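Local atomic coordinates of two-domain protein containing predicted PHP-like metal-dependent phosphoesterase (Bacteroides vulgatus ATCC 8482, PDB entry 3E38), a protein that binds zinc ions in a PHP-like domain and is probably a metal-dependent phosphoesterase, perhaps acting as a 5'-3' exonuclease on nucleic acids. Residues B[22-32]-B[51-62]; B[189-199]-B[209-217]. All blocks are in the same frame, centred on the assembly; numbering follows the deposited sequence.

Overall arrangement
Both contacts belong to the PHP-like domain, which is built round one mixed sheet, and they follow each other along the chain, interaction 1 closing before interaction 2 opens. Their centres lie about 14 Å apart. Interaction 1 joins the loop after strand 17-22 to strand 50-56 and the turn beyond it; interaction 2 sets the end of strand 188-192 against the start of strand 213-218. They meet at D22, whose carboxylate takes S193 and R211 of interaction 2, and at two zinc ions. H24 and H26 share one zinc with D194, while D31 and H56 share the other with H196, and segments distant in sequence thus meet at two of the three zinc ions of the site.

Interaction 1 of 2, residues B[22-32]-B[51-62]; sequences DFHMHSVFSDG and ISLTEHIEYRPH. With ZN (zinc ion), chain J; ZN (zinc ion), chain I.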
loop_
_atom_site.group_PDB
_atom_site.type_symbol
_atom_site.label_atom_id
_atom_site.label_comp_id
_atom_site.label_asym_id
_atom_site.label_seq_id
_atom_site.Cartn_x
_atom_site.Cartn_y
_atom_site.Cartn_z
ATOM N N ASP B 22 19.092 -15.426 5.704
ATOM C CA ASP B 22 19.110 -15.577 4.224
ATOM C C ASP B 22 20.510 -16.029 3.818
ATOM O O ASP B 22 21.477 -15.256 3.816
ATOM C CB ASP B 22 18.692 -14.283 3.536
ATOM C CG ASP B 22 18.402 -14.453 2.062
ATOM O OD1 ASP B 22 18.444 -15.608 1.592
ATOM O OD2 ASP B 22 18.111 -13.417 1.390
ATOM N N PHE B 23 20.613 -17.304 3.482
ATOM C CA PHE B 23 21.926 -17.924 3.263
ATOM C C PHE B 23 22.358 -18.002 1.809
ATOM O O PHE B 23 23.221 -18.791 1.449
ATOM C CB PHE B 23 21.904 -19.340 3.854
ATOM C CG PHE B 23 21.680 -19.390 5.354
ATOM C CD1 PHE B 23 22.558 -18.757 6.214
ATOM C CD2 PHE B 23 20.646 -20.119 5.886
ATOM C CE1 PHE B 23 22.397 -18.832 7.557
ATOM C CE2 PHE B 23 20.468 -20.196 7.248
ATOM C CZ PHE B 23 21.337 -19.546 8.078
ATOM N N HIS B 24 21.713 -17.204 0.975
ATOM C CA HIS B 24 21.936 -17.284 -0.472
ATOM C C HIS B 24 21.501 -16.023 -1.184
ATOM O O HIS B 24 20.332 -15.688 -1.283
ATOM C CB HIS B 24 21.138 -18.474 -1.013
ATOM C CG HIS B 24 21.439 -18.845 -2.424
ATOM N ND1 HIS B 24 21.117 -20.086 -2.930
ATOM C CD2 HIS B 24 22.090 -18.193 -3.411
ATOM C CE1 HIS B 24 21.515 -20.168 -4.183
ATOM N NE2 HIS B 24 22.105 -19.033 -4.506
HETATM N N MSE B 25 22.491 -15.306 -1.662
HETATM C CA MSE B 25 22.243 -14.077 -2.371
HETATM C C MSE B 25 23.470 -13.659 -3.149
HETATM O O MSE B 25 24.563 -14.189 -2.924
HETATM C CB MSE B 25 21.838 -12.997 -1.386
HETATM C CG MSE B 25 22.924 -12.578 -0.457
HETATM SE SE MSE B 25 22.265 -11.409 0.971
HETATM C CE MSE B 25 21.027 -12.644 1.723
ATOM N N HIS B 26 23.257 -12.645 -3.982
ATOM C CA HIS B 26 24.252 -12.145 -4.933
ATOM C C HIS B 26 24.393 -10.661 -5.086
ATOM O O HIS B 26 23.475 -9.918 -4.836
ATOM C CB HIS B 26 23.931 -12.716 -6.304
ATOM C CG HIS B 26 23.885 -14.207 -6.312
ATOM N ND1 HIS B 26 24.983 -14.991 -6.592
ATOM C CD2 HIS B 26 22.872 -15.055 -6.037
ATOM C CE1 HIS B 26 24.632 -16.263 -6.526
ATOM N NE2 HIS B 26 23.347 -16.325 -6.206
ATOM N N SER B 27 25.616 -10.270 -5.453
ATOM C CA SER B 27 25.974 -8.866 -5.701
ATOM C C SER B 27 26.614 -8.776 -7.083
ATOM O O SER B 27 26.706 -9.750 -7.791
ATOM C CB SER B 27 26.916 -8.285 -4.645
ATOM O OG SER B 27 28.290 -8.693 -4.789
ATOM N N VAL B 28 27.019 -7.580 -7.457
ATOM C CA VAL B 28 27.635 -7.351 -8.750
ATOM C C VAL B 28 29.003 -8.074 -8.913
ATOM O O VAL B 28 29.637 -8.009 -9.976
ATOM C CB VAL B 28 27.879 -5.798 -8.988
ATOM C CG1 VAL B 28 26.563 -5.068 -9.243
ATOM C CG2 VAL B 28 28.654 -5.195 -7.853
ATOM N N PHE B 29 29.435 -8.735 -7.833
ATOM C CA PHE B 29 30.729 -9.428 -7.765
ATOM C C PHE B 29 30.551 -10.832 -8.331
ATOM O O PHE B 29 31.497 -11.574 -8.520
ATOM C CB PHE B 29 31.363 -9.337 -6.376
ATOM C CG PHE B 29 32.052 -7.998 -6.115
ATOM C CD1 PHE B 29 31.346 -6.897 -5.693
ATOM C CD2 PHE B 29 33.403 -7.864 -6.265
ATOM C CE1 PHE B 29 31.964 -5.680 -5.497
ATOM C CE2 PHE B 29 34.042 -6.648 -6.086
ATOM C CZ PHE B 29 33.307 -5.552 -5.672
ATOM N N SER B 30 29.289 -11.148 -8.618
ATOM C CA SER B 30 28.924 -12.300 -9.483
ATOM C C SER B 30 27.876 -11.752 -10.443
ATOM O O SER B 30 28.161 -10.801 -11.152
ATOM C CB SER B 30 28.457 -13.608 -8.789
ATOM O OG SER B 30 27.505 -13.397 -7.776
ATOM N N ASP B 31 26.670 -12.312 -10.386
ATOM C CA ASP B 31 25.561 -11.968 -11.324
ATOM C C ASP B 31 24.452 -11.160 -10.661
ATOM O O ASP B 31 23.430 -10.884 -11.229
ATOM C CB ASP B 31 24.986 -13.230 -12.037
ATOM C CG ASP B 31 24.337 -14.225 -11.085
ATOM O OD1 ASP B 31 24.590 -14.097 -9.885
ATOM O OD2 ASP B 31 23.588 -15.167 -11.519
ATOM N N GLY B 32 24.686 -10.790 -9.430
ATOM C CA GLY B 32 23.795 -9.885 -8.713
ATOM C C GLY B 32 23.831 -8.485 -9.315
ATOM O O GLY B 32 24.727 -8.149 -10.077
ATOM N N ILE B 51 23.056 -13.150 7.242
ATOM C CA ILE B 51 23.094 -13.361 5.812
ATOM C C ILE B 51 24.394 -13.942 5.375
ATOM O O ILE B 51 25.369 -13.882 6.061
ATOM C CB ILE B 51 22.947 -12.006 5.020
ATOM C CG1 ILE B 51 24.149 -11.112 5.263
ATOM C CG2 ILE B 51 21.648 -11.271 5.376
ATOM C CD1 ILE B 51 24.116 -9.772 4.480
ATOM N N SER B 52 24.371 -14.514 4.196
ATOM C CA SER B 52 25.568 -14.967 3.542
ATOM C C SER B 52 25.507 -14.523 2.081
ATOM O O SER B 52 24.618 -14.959 1.341
ATOM C CB SER B 52 25.676 -16.497 3.633
ATOM O OG SER B 52 26.902 -16.980 3.091
ATOM N N LEU B 53 26.424 -13.640 1.702
ATOM C CA LEU B 53 26.569 -13.197 0.308
ATOM C C LEU B 53 27.373 -14.313 -0.366
ATOM O O LEU B 53 28.592 -14.470 -0.158
ATOM C CB LEU B 53 27.242 -11.837 0.239
ATOM C CG LEU B 53 27.296 -11.034 -1.059
ATOM C CD1 LEU B 53 25.963 -10.972 -1.762
ATOM C CD2 LEU B 53 27.813 -9.609 -0.747
ATOM N N THR B 54 26.641 -15.135 -1.115
ATOM C CA THR B 54 27.170 -16.335 -1.719
ATOM C C THR B 54 27.315 -16.200 -3.212
ATOM O O THR B 54 26.529 -16.733 -3.970
ATOM C CB THR B 54 26.263 -17.534 -1.413
ATOM O OG1 THR B 54 25.014 -17.372 -2.096
ATOM C CG2 THR B 54 26.049 -17.674 0.082
ATOM N N GLU B 55 28.388 -15.532 -3.614
ATOM C CA GLU B 55 28.688 -15.302 -5.031
ATOM C C GLU B 55 28.998 -16.626 -5.742
ATOM O O GLU B 55 29.484 -17.608 -5.160
ATOM C CB GLU B 55 29.864 -14.340 -5.252
ATOM C CG GLU B 55 29.920 -12.999 -4.458
ATOM C CD GLU B 55 28.816 -11.993 -4.708
ATOM O OE1 GLU B 55 27.889 -12.234 -5.512
ATOM O OE2 GLU B 55 28.895 -10.911 -4.069
ATOM N N HIS B 56 28.667 -16.642 -7.023
ATOM C CA HIS B 56 29.017 -17.768 -7.867
ATOM C C HIS B 56 30.528 -17.760 -7.941
ATOM O O HIS B 56 31.161 -16.706 -8.098
ATOM C CB HIS B 56 28.492 -17.626 -9.308
ATOM C CG HIS B 56 27.008 -17.677 -9.435
ATOM N ND1 HIS B 56 26.299 -18.859 -9.365
ATOM C CD2 HIS B 56 26.101 -16.704 -9.663
ATOM C CE1 HIS B 56 25.015 -18.604 -9.519
ATOM N NE2 HIS B 56 24.865 -17.301 -9.694
ATOM N N ILE B 57 31.086 -18.953 -7.855
ATOM C CA ILE B 57 32.500 -19.152 -8.000
ATOM C C ILE B 57 32.784 -19.112 -9.497
ATOM O O ILE B 57 33.623 -18.332 -9.961
ATOM C CB ILE B 57 32.988 -20.529 -7.401
ATOM C CG1 ILE B 57 32.891 -20.503 -5.859
ATOM C CG2 ILE B 57 34.405 -20.871 -7.909
ATOM C CD1 ILE B 57 33.899 -19.564 -5.161
ATOM N N GLU B 58 32.009 -19.894 -10.246
ATOM C CA GLU B 58 32.277 -20.110 -11.681
ATOM C C GLU B 58 31.653 -19.080 -12.612
ATOM O O GLU B 58 32.078 -18.922 -13.737
ATOM C CB GLU B 58 31.815 -21.512 -12.127
ATOM C CG GLU B 58 32.451 -22.668 -11.376
ATOM C CD GLU B 58 31.795 -22.937 -10.050
ATOM O OE1 GLU B 58 30.986 -22.094 -9.624
ATOM O OE2 GLU B 58 32.065 -23.991 -9.448
ATOM N N TYR B 59 30.655 -18.360 -12.127
ATOM C CA TYR B 59 29.946 -17.418 -12.967
ATOM C C TYR B 59 30.002 -15.990 -12.462
ATOM O O TYR B 59 29.310 -15.609 -11.529
ATOM C CB TYR B 59 28.506 -17.883 -13.093
ATOM C CG TYR B 59 27.657 -17.073 -14.042
ATOM C CD1 TYR B 59 28.024 -16.955 -15.375
ATOM C CD2 TYR B 59 26.467 -16.471 -13.621
ATOM C CE1 TYR B 59 27.243 -16.252 -16.265
ATOM C CE2 TYR B 59 25.662 -15.768 -14.506
ATOM C CZ TYR B 59 26.071 -15.660 -15.831
ATOM O OH TYR B 59 25.342 -14.960 -16.762
ATOM N N ARG B 60 30.785 -15.201 -13.174
ATOM C CA ARG B 60 31.032 -13.765 -12.842
ATOM C C ARG B 60 31.008 -12.933 -14.118
ATOM O O ARG B 60 32.030 -12.588 -14.696
ATOM C CB ARG B 60 32.393 -13.638 -12.136
ATOM C CG ARG B 60 32.465 -14.389 -10.771
ATOM C CD ARG B 60 33.699 -14.029 -10.003
ATOM N NE ARG B 60 34.880 -14.625 -10.613
ATOM C CZ ARG B 60 36.131 -14.307 -10.286
ATOM N NH1 ARG B 60 36.404 -13.368 -9.371
ATOM N NH2 ARG B 60 37.112 -14.914 -10.910
ATOM N N PRO B 61 29.815 -12.618 -14.580
ATOM C CA PRO B 61 29.754 -11.982 -15.883
ATOM C C PRO B 61 30.196 -10.536 -15.905
ATOM O O PRO B 61 30.253 -9.947 -16.977
ATOM C CB PRO B 61 28.268 -12.058 -16.222
ATOM C CG PRO B 61 27.592 -12.003 -14.893
ATOM C CD PRO B 61 28.489 -12.898 -14.040
ATOM N N HIS B 62 30.515 -9.970 -14.754
ATOM C CA HIS B 62 30.896 -8.553 -14.732
ATOM C C HIS B 62 32.375 -8.411 -14.609
ATOM O O HIS B 62 32.901 -7.290 -14.510
ATOM C CB HIS B 62 30.280 -7.826 -13.558
ATOM C CG HIS B 62 28.787 -7.857 -13.535
ATOM N ND1 HIS B 62 28.070 -7.957 -12.366
ATOM C CD2 HIS B 62 27.878 -7.821 -14.534
ATOM C CE1 HIS B 62 26.781 -7.977 -12.649
ATOM N NE2 HIS B 62 26.637 -7.896 -13.955
HETATM ZN ZN ZN J . 23.116 -16.121 -10.064
HETATM ZN ZN ZN I . 22.402 -18.307 -6.549
HETATM O O HOH W 1 34.751 -10.877 -8.789
HETATM O O HOH W 2 30.822 -10.667 -12.107
HETATM O O HOH W 3 21.605 -20.179 -7.126
#
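E55 OE1 is gripped by two donors from the 22-32 loop: the backbone N of S27 comes straight onto its syn lone pair (170° at the hydrogen), and S30 OG meets it at 2.6 Å on the anti side, somewhat out of the carboxylate plane. A bend at chi2 (-63°) turns the acid back into the S27-S30 turn. With an alanine in place of E55, the S27 amide and the S30 hydroxyl would probably lose their shared acceptor, and the turn would be less firmly held. S30 OG also receives H26 ND1 at 3.2 Å, near the imidazole plane, a second-shell bond that fixes the ring's rotation while H26 NE2 binds a zinc ion at 2.2 Å. H24 NE2, E93, D194 and a water also bind this zinc. Over one face of H56 lies CE1 of H26, in an offset stack with planes 22° apart. H56 ND1 bonds to T95 OG1, and H56 NE2 binds a second zinc at 2.1 Å. D31 grips that ion unevenly, OD2 closer than OD1, and H196 binds it too. Farther along, H62 ND1 donates to V28 O at 2.9 Å, the oxygen lying in the ring plane. At the strand end of the contact, D22 and I51 form a parallel bridge between strands 17-22 and 50-56, with F23 packed on strand 87-95 and L53 against helix 36-45.

Interaction 2 of 2, residues B[189-199]-B[209-217]; sequences MIGTSDIHQPI and EHRTMTFVF. With ZN (zinc ion), chain I; ZN (zinc ion), chain J.
T214 turns its hydroxyl onto G191 O, a 2.7 Å hydrogen bond from T214 OG1 that joins two strands of the distorted beta/alpha barrel typical of PHP domains. Strands 189-192 and 213-217 run at 133° to each other with axes 4.5 Å apart at their closest, and they meet through this side-chain bond, not as a backbone-paired ladder. With OG1 beside the backbone N (chi1 -54°), T214 meets the carbonyl from the side, at 115° to the C=O bond. A CB at G191 would clash with M213 O, so the close passage of the strands depends on glycine. Two residues earlier, T212 points toward the other strand and rests its CG2 on T192 O at 3.2 Å, while its own hydroxyl bonds to G171 O. Beyond strand 189-192 the chain passes through D194 and H196, each of which binds a different zinc ion; the S193 hydroxyl closes an ST turn by accepting from the N of I195, and it also bonds to D22. R211 and I199 cross at about a right angle. Salt bridges to D22 and D46 hold the guanidinium group of R211, and CD1 of I199 sits over the centre of one face, 3.9 Å from R211 CZ.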
loop_
_atom_site.group_PDB
_atom_site.type_symbol
_atom_site.label_atom_id
_atom_site.label_comp_id
_atom_site.label_asym_id
_atom_site.label_seq_id
_atom_site.Cartn_x
_atom_site.Cartn_y
_atom_site.Cartn_z
HETATM N N MSE B 189 16.407 -28.376 6.401
HETATM C CA MSE B 189 15.558 -27.686 5.412
HETATM C C MSE B 189 15.905 -26.221 5.446
HETATM O O MSE B 189 15.928 -25.604 6.504
HETATM C CB MSE B 189 14.076 -27.872 5.699
HETATM C CG MSE B 189 13.661 -29.330 5.720
HETATM SE SE MSE B 189 11.789 -29.431 5.955
HETATM C CE MSE B 189 11.723 -31.344 6.556
ATOM N N ILE B 190 16.217 -25.728 4.258
ATOM C CA ILE B 190 16.660 -24.359 4.024
ATOM C C ILE B 190 15.742 -23.538 3.135
ATOM O O ILE B 190 15.159 -24.016 2.186
ATOM C CB ILE B 190 18.066 -24.310 3.364
ATOM C CG1 ILE B 190 19.136 -24.914 4.253
ATOM C CG2 ILE B 190 18.489 -22.824 3.099
ATOM C CD1 ILE B 190 19.467 -24.079 5.483
ATOM N N GLY B 191 15.684 -22.253 3.423
ATOM C CA GLY B 191 14.936 -21.361 2.563
ATOM C C GLY B 191 15.647 -20.039 2.375
ATOM O O GLY B 191 16.019 -19.371 3.340
ATOM N N THR B 192 15.812 -19.669 1.115
ATOM C CA THR B 192 16.578 -18.466 0.778
ATOM C C THR B 192 15.964 -17.650 -0.336
ATOM O O THR B 192 15.032 -18.071 -0.990
ATOM C CB THR B 192 17.996 -18.831 0.371
ATOM O OG1 THR B 192 17.945 -19.456 -0.902
ATOM C CG2 THR B 192 18.619 -19.815 1.364
ATOM N N SER B 193 16.522 -16.456 -0.514
ATOM C CA SER B 193 16.036 -15.532 -1.514
ATOM C C SER B 193 16.711 -15.806 -2.844
ATOM O O SER B 193 16.072 -15.849 -3.864
ATOM C CB SER B 193 16.277 -14.068 -1.120
ATOM O OG SER B 193 17.634 -13.694 -1.162
ATOM N N ASP B 194 18.013 -16.030 -2.816
ATOM C CA ASP B 194 18.757 -16.183 -4.058
ATOM C C ASP B 194 18.627 -14.867 -4.829
ATOM O O ASP B 194 18.616 -14.808 -6.058
ATOM C CB ASP B 194 18.244 -17.399 -4.865
ATOM C CG ASP B 194 19.270 -17.885 -5.876
ATOM O OD1 ASP B 194 20.285 -17.156 -6.044
ATOM O OD2 ASP B 194 19.111 -19.000 -6.469
ATOM N N ILE B 195 18.534 -13.788 -4.060
ATOM C CA ILE B 195 18.342 -12.439 -4.630
ATOM C C ILE B 195 19.477 -11.952 -5.510
ATOM O O ILE B 195 20.620 -12.052 -5.136
ATOM C CB ILE B 195 18.007 -11.387 -3.509
ATOM C CG1 ILE B 195 17.514 -10.091 -4.146
ATOM C CG2 ILE B 195 19.158 -11.227 -2.497
ATOM C CD1 ILE B 195 16.059 -10.226 -4.701
ATOM N N HIS B 196 19.108 -11.472 -6.710
ATOM C CA HIS B 196 20.034 -10.820 -7.686
ATOM C C HIS B 196 19.675 -9.360 -7.853
ATOM O O HIS B 196 20.525 -8.478 -7.861
ATOM C CB HIS B 196 20.038 -11.495 -9.057
ATOM C CG HIS B 196 20.562 -12.907 -9.054
ATOM N ND1 HIS B 196 19.940 -13.928 -8.365
ATOM C CD2 HIS B 196 21.625 -13.472 -9.681
ATOM C CE1 HIS B 196 20.603 -15.062 -8.553
ATOM N NE2 HIS B 196 21.619 -14.819 -9.365
ATOM N N GLN B 197 18.377 -9.108 -7.951
ATOM C CA GLN B 197 17.859 -7.761 -8.138
ATOM C C GLN B 197 17.858 -7.016 -6.821
ATOM O O GLN B 197 18.165 -7.594 -5.805
ATOM C CB GLN B 197 16.408 -7.829 -8.617
ATOM C CG GLN B 197 16.185 -8.442 -9.959
ATOM C CD GLN B 197 16.555 -7.517 -11.107
ATOM O OE1 GLN B 197 16.840 -6.330 -10.915
ATOM N NE2 GLN B 197 16.560 -8.066 -12.312
ATOM N N PRO B 198 17.570 -5.716 -6.838
ATOM C CA PRO B 198 17.266 -5.112 -5.530
ATOM C C PRO B 198 16.089 -5.897 -4.894
ATOM O O PRO B 198 15.264 -6.490 -5.609
ATOM C CB PRO B 198 16.905 -3.647 -5.885
ATOM C CG PRO B 198 17.716 -3.390 -7.174
ATOM C CD PRO B 198 17.626 -4.724 -7.921
ATOM N N ILE B 199 16.074 -6.003 -3.565
ATOM C CA ILE B 199 15.079 -6.836 -2.889
ATOM C C ILE B 199 13.649 -6.365 -3.230
ATOM O O ILE B 199 12.757 -7.163 -3.483
ATOM C CB ILE B 199 15.332 -6.911 -1.334
ATOM C CG1 ILE B 199 14.604 -8.095 -0.700
ATOM C CG2 ILE B 199 14.977 -5.577 -0.631
ATOM C CD1 ILE B 199 15.159 -9.534 -1.109
ATOM N N GLU B 209 4.324 -8.975 1.083
ATOM C CA GLU B 209 5.230 -10.075 0.726
ATOM C C GLU B 209 6.542 -9.949 1.486
ATOM O O GLU B 209 6.920 -8.902 1.963
ATOM C CB GLU B 209 5.509 -10.107 -0.773
ATOM C CG GLU B 209 4.299 -10.419 -1.616
ATOM C CD GLU B 209 4.619 -10.517 -3.075
ATOM O OE1 GLU B 209 5.825 -10.550 -3.449
ATOM O OE2 GLU B 209 3.641 -10.551 -3.861
ATOM N N HIS B 210 7.234 -11.066 1.601
ATOM C CA HIS B 210 8.517 -11.096 2.314
ATOM C C HIS B 210 9.479 -12.006 1.627
ATOM O O HIS B 210 9.107 -13.025 1.017
ATOM C CB HIS B 210 8.302 -11.603 3.753
ATOM C CG HIS B 210 7.838 -13.014 3.793
ATOM N ND1 HIS B 210 8.715 -14.072 3.733
ATOM C CD2 HIS B 210 6.598 -13.550 3.751
ATOM C CE1 HIS B 210 8.039 -15.206 3.710
ATOM N NE2 HIS B 210 6.749 -14.919 3.719
ATOM N N ARG B 211 10.752 -11.702 1.800
ATOM C CA ARG B 211 11.769 -12.487 1.151
ATOM C C ARG B 211 11.724 -13.880 1.718
ATOM O O ARG B 211 11.525 -14.045 2.905
ATOM C CB ARG B 211 13.167 -11.886 1.334
ATOM C CG ARG B 211 13.862 -12.247 2.646
ATOM C CD ARG B 211 15.363 -12.046 2.538
ATOM N NE ARG B 211 15.685 -10.640 2.662
ATOM C CZ ARG B 211 16.851 -10.096 2.376
ATOM N NH1 ARG B 211 17.842 -10.833 1.919
ATOM N NH2 ARG B 211 17.006 -8.787 2.546
ATOM N N THR B 212 11.883 -14.880 0.859
ATOM C CA THR B 212 11.970 -16.270 1.313
ATOM C C THR B 212 13.184 -16.384 2.213
ATOM O O THR B 212 14.250 -15.857 1.939
ATOM C CB THR B 212 12.044 -17.209 0.114
ATOM O OG1 THR B 212 10.826 -17.047 -0.608
ATOM C CG2 THR B 212 12.220 -18.668 0.516
HETATM N N MSE B 213 13.004 -17.023 3.336
HETATM C CA MSE B 213 14.092 -17.072 4.288
HETATM C C MSE B 213 14.048 -18.279 5.175
HETATM O O MSE B 213 13.223 -19.138 5.013
HETATM C CB MSE B 213 14.021 -15.826 5.179
HETATM C CG MSE B 213 12.787 -15.798 6.093
HETATM SE SE MSE B 213 12.678 -14.148 7.154
HETATM C CE MSE B 213 12.288 -12.936 5.672
ATOM N N THR B 214 14.976 -18.327 6.123
ATOM C CA THR B 214 15.040 -19.460 7.083
ATOM C C THR B 214 14.987 -19.011 8.523
ATOM O O THR B 214 15.703 -18.103 8.957
ATOM C CB THR B 214 16.321 -20.333 6.917
ATOM O OG1 THR B 214 16.442 -20.772 5.575
ATOM C CG2 THR B 214 16.312 -21.530 7.831
ATOM N N PHE B 215 14.055 -19.603 9.242
ATOM C CA PHE B 215 14.005 -19.427 10.682
ATOM C C PHE B 215 14.988 -20.432 11.291
ATOM O O PHE B 215 14.884 -21.670 11.051
ATOM C CB PHE B 215 12.604 -19.657 11.283
ATOM C CG PHE B 215 11.595 -18.641 10.898
ATOM C CD1 PHE B 215 11.994 -17.429 10.367
ATOM C CD2 PHE B 215 10.245 -18.848 11.179
ATOM C CE1 PHE B 215 11.056 -16.471 10.013
ATOM C CE2 PHE B 215 9.289 -17.884 10.847
ATOM C CZ PHE B 215 9.696 -16.703 10.261
ATOM N N VAL B 216 15.949 -19.893 12.046
ATOM C CA VAL B 216 16.969 -20.693 12.737
ATOM C C VAL B 216 16.804 -20.583 14.257
ATOM O O VAL B 216 16.866 -19.489 14.838
ATOM C CB VAL B 216 18.422 -20.298 12.318
ATOM C CG1 VAL B 216 19.471 -21.254 12.924
ATOM C CG2 VAL B 216 18.584 -20.275 10.785
ATOM N N PHE B 217 16.615 -21.737 14.893
ATOM C CA PHE B 217 16.409 -21.793 16.354
ATOM C C PHE B 217 17.720 -22.106 17.058
ATOM O O PHE B 217 18.112 -23.263 17.272
ATOM C CB PHE B 217 15.306 -22.775 16.712
ATOM C CG PHE B 217 14.074 -22.608 15.875
ATOM C CD1 PHE B 217 13.189 -21.580 16.121
ATOM C CD2 PHE B 217 13.816 -23.465 14.819
ATOM C CE1 PHE B 217 12.061 -21.424 15.341
ATOM C CE2 PHE B 217 12.703 -23.305 14.065
ATOM C CZ PHE B 217 11.824 -22.280 14.324
HETATM ZN ZN ZN I . 22.402 -18.307 -6.549
HETATM ZN ZN ZN J . 23.116 -16.121 -10.064
HETATM O O HOH W 3 21.605 -20.179 -7.126
#